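Local atomic coordinates of putative amino acid binding protein (Streptococcus mutans, PDB entry 4C0R), a protein that binds glutathione, here in its oxidized disulfide form, and probably delivers it to the cystine ABC importer TcyBC for uptake. Residues T12-P15 against F16-K20. Residues are numbered along the deposited sequence; the frame is centred on the assembly and turned at random.
With GDS (oxidized glutathione disulfide), chain C.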
loop_
_atom_site.group_PDB
_atom_site.type_symbol
_atom_site.label_atom_id
_atom_site.label_comp_id
_atom_site.label_asym_id
_atom_site.label_seq_id
_atom_site.Cartn_x
_atom_site.Cartn_y
_atom_site.Cartn_z
ATOM N N THR A 12 0.567 5.366 8.161
ATOM C CA THR A 12 -0.508 4.712 8.900
ATOM C C THR A 12 -0.938 3.383 8.332
ATOM O O THR A 12 -2.107 2.962 8.467
ATOM C CB THR A 12 -1.739 5.610 9.008
ATOM O OG1 THR A 12 -2.225 5.875 7.692
ATOM C CG2 THR A 12 -1.335 6.940 9.725
ATOM N N THR A 13 -0.005 2.693 7.686
ATOM C CA THR A 13 -0.274 1.442 7.008
ATOM C C THR A 13 0.747 0.366 7.401
ATOM O O THR A 13 1.627 0.011 6.601
ATOM C CB THR A 13 -0.321 1.658 5.478
ATOM O OG1 THR A 13 -1.138 2.817 5.172
ATOM C CG2 THR A 13 -0.875 0.463 4.740
ATOM N N ASN A 14 0.618 -0.106 8.607
ATOM C CA ASN A 14 1.516 -1.139 9.107
ATOM C C ASN A 14 1.313 -2.390 8.268
ATOM O O ASN A 14 0.183 -2.759 8.034
ATOM C CB ASN A 14 1.137 -1.358 10.573
ATOM C CG ASN A 14 1.878 -2.430 11.287
ATOM O OD1 ASN A 14 2.869 -3.000 10.865
ATOM N ND2 ASN A 14 1.326 -2.762 12.460
ATOM N N PRO A 15 2.389 -3.053 7.801
ATOM C CA PRO A 15 3.812 -2.862 8.082
ATOM C C PRO A 15 4.612 -2.196 6.978
ATOM O O PRO A 15 5.817 -2.239 6.988
ATOM C CB PRO A 15 4.298 -4.274 8.237
ATOM C CG PRO A 15 3.508 -5.009 7.192
ATOM C CD PRO A 15 2.145 -4.384 7.188
ATOM N N PHE A 16 3.940 -1.525 6.042
ATOM C CA PHE A 16 4.635 -0.848 4.957
ATOM C C PHE A 16 5.205 0.484 5.375
ATOM O O PHE A 16 6.307 0.851 5.010
ATOM C CB PHE A 16 3.738 -0.702 3.685
ATOM C CG PHE A 16 3.705 -1.974 2.869
ATOM C CD1 PHE A 16 2.840 -3.027 3.228
ATOM C CD2 PHE A 16 4.561 -2.168 1.809
ATOM C CE1 PHE A 16 2.878 -4.171 2.542
ATOM C CE2 PHE A 16 4.586 -3.335 1.137
ATOM C CZ PHE A 16 3.765 -4.329 1.495
ATOM N N SER A 17 4.418 1.193 6.160
ATOM C CA SER A 17 4.769 2.550 6.547
ATOM C C SER A 17 4.034 2.892 7.841
ATOM O O SER A 17 2.805 2.939 7.868
ATOM C CB SER A 17 4.491 3.568 5.461
ATOM O OG SER A 17 4.838 4.887 5.942
ATOM N N TYR A 18 4.784 3.071 8.912
ATOM C CA TYR A 18 4.182 3.277 10.261
ATOM C C TYR A 18 5.241 3.849 11.205
ATOM O O TYR A 18 6.406 3.853 10.917
ATOM C CB TYR A 18 3.601 1.978 10.854
ATOM C CG TYR A 18 4.580 0.870 11.174
ATOM C CD1 TYR A 18 5.033 -0.009 10.174
ATOM C CD2 TYR A 18 5.044 0.678 12.452
ATOM C CE1 TYR A 18 5.934 -0.979 10.445
ATOM C CE2 TYR A 18 5.953 -0.350 12.731
ATOM C CZ TYR A 18 6.378 -1.166 11.718
ATOM O OH TYR A 18 7.264 -2.203 11.958
ATOM N N GLU A 19 4.806 4.342 12.364
ATOM C CA GLU A 19 5.759 4.779 13.357
ATOM C C GLU A 19 5.920 3.791 14.490
ATOM O O GLU A 19 4.969 3.169 14.942
ATOM C CB GLU A 19 5.359 6.142 13.924
ATOM C CG GLU A 19 5.537 7.258 12.954
ATOM C CD GLU A 19 5.211 8.627 13.566
ATOM O OE1 GLU A 19 4.702 8.639 14.699
ATOM O OE2 GLU A 19 5.429 9.621 12.872
ATOM N N LYS A 20 7.159 3.716 14.950
ATOM C CA LYS A 20 7.522 2.983 16.168
ATOM C C LYS A 20 8.249 3.996 17.051
ATOM O O LYS A 20 9.221 4.613 16.613
ATOM C CB LYS A 20 8.426 1.784 15.854
ATOM C CG LYS A 20 8.988 1.096 17.097
HETATM C CD1 GDS C . -6.687 9.368 4.731
HETATM N N2 GDS C . -6.909 8.135 5.499
HETATM C CA2 GDS C . -5.751 7.583 6.102
HETATM C C2 GDS C . -5.313 8.092 7.430
HETATM O O2 GDS C . -4.124 7.975 7.797
HETATM C CB2 GDS C . -4.905 6.535 5.490
HETATM S SG2 GDS C . -5.582 5.868 3.985
HETATM N N3 GDS C . -6.311 8.724 8.267
HETATM C CA3 GDS C . -5.913 9.322 9.540
HETATM C C3 GDS C . -5.936 10.821 9.252
HETATM O OE3 GDS C . -6.325 11.650 10.134
HETATM O OE4 GDS C . -5.584 11.293 8.132
HETATM N N4 GDS C . -5.386 2.842 2.834
HETATM C CA4 GDS C . -6.478 2.322 3.623
HETATM C C4 GDS C . -7.728 2.285 2.816
HETATM O OE5 GDS C . -7.697 2.273 1.547
HETATM O OE6 GDS C . -8.814 2.203 3.455
HETATM C C5 GDS C . -4.118 3.033 3.466
HETATM O O5 GDS C . -3.966 2.718 4.645
HETATM C CA5 GDS C . -3.125 3.689 2.616
HETATM N N5 GDS C . -3.092 3.384 1.246
HETATM C CB5 GDS C . -2.816 5.093 3.021
HETATM S SG5 GDS C . -4.195 6.163 2.531
HETATM C CA6 GDS C . -3.681 0.586 -2.514
HETATM C C6 GDS C . -3.463 1.745 -3.473
HETATM O OE7 GDS C . -4.382 2.598 -3.606
HETATM O OE8 GDS C . -2.387 1.863 -4.107
HETATM N N6 GDS C . -2.578 -0.371 -2.721
HETATM C CB6 GDS C . -3.758 1.057 -1.107
HETATM C CG6 GDS C . -2.639 2.090 -0.848
HETATM C CD6 GDS C . -2.531 2.251 0.654
HETATM O O6 GDS C . -1.955 1.466 1.421
#
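T13 and S17 are joined by a pair of backbone hydrogen bonds. T13 N donates to S17 O at 2.8 Å. In return, T13 O accepts from S17 N at 3.1 Å. The same oxygen also takes F16 N at 2.8 Å. F16 N lies in the carbonyl plane of T13, whereas S17 N sits above it, 51° out, so the two approach T13 O from different directions. Next round the turn, N14 and Y18 meet side chain to side chain. N14 OD1 lies over one face of the Y18 ring, offset toward the rim, 3.7 Å from Y18 CE1. The amide and ring planes are 39° apart. P15 O meets the same ring at its edge, in plane, with P15 CA close to Y18 CD1 and CE1. Y18 CB already points toward the turn, and CG, set between the backbone N and the carbonyl carbon (chi1 65°), lays the ring along N14 and P15.

Residues 12-20 form a tight antiparallel beta hairpin, in which the weakly bonded strand 12-13 runs against strand 17-20, with a cis peptide bond before P15. F16 and S17 both face T13, a classic beta bulge. Strand 23-25 extends this small sheet beyond 17-20. The chain belongs to family 3 of the bacterial extracellular solute-binding proteins, and the hairpin brings two threonines to the ligand pocket. T12 OG1 donates to O2 of the oxidized glutathione at 2.8 Å. T13 OG1 donates to its O5 at 2.9 Å and is also hydrogen-bonded to N68 ND2.

Further out, N14 ND2 is hydrogen-bonded to E173 OE1, which ties the amide over the Y18 ring to helix 164-173. N14 O bonds S166 OG of that helix. On strand 17-20, S17 OG is hydrogen-bonded to T9 OG1.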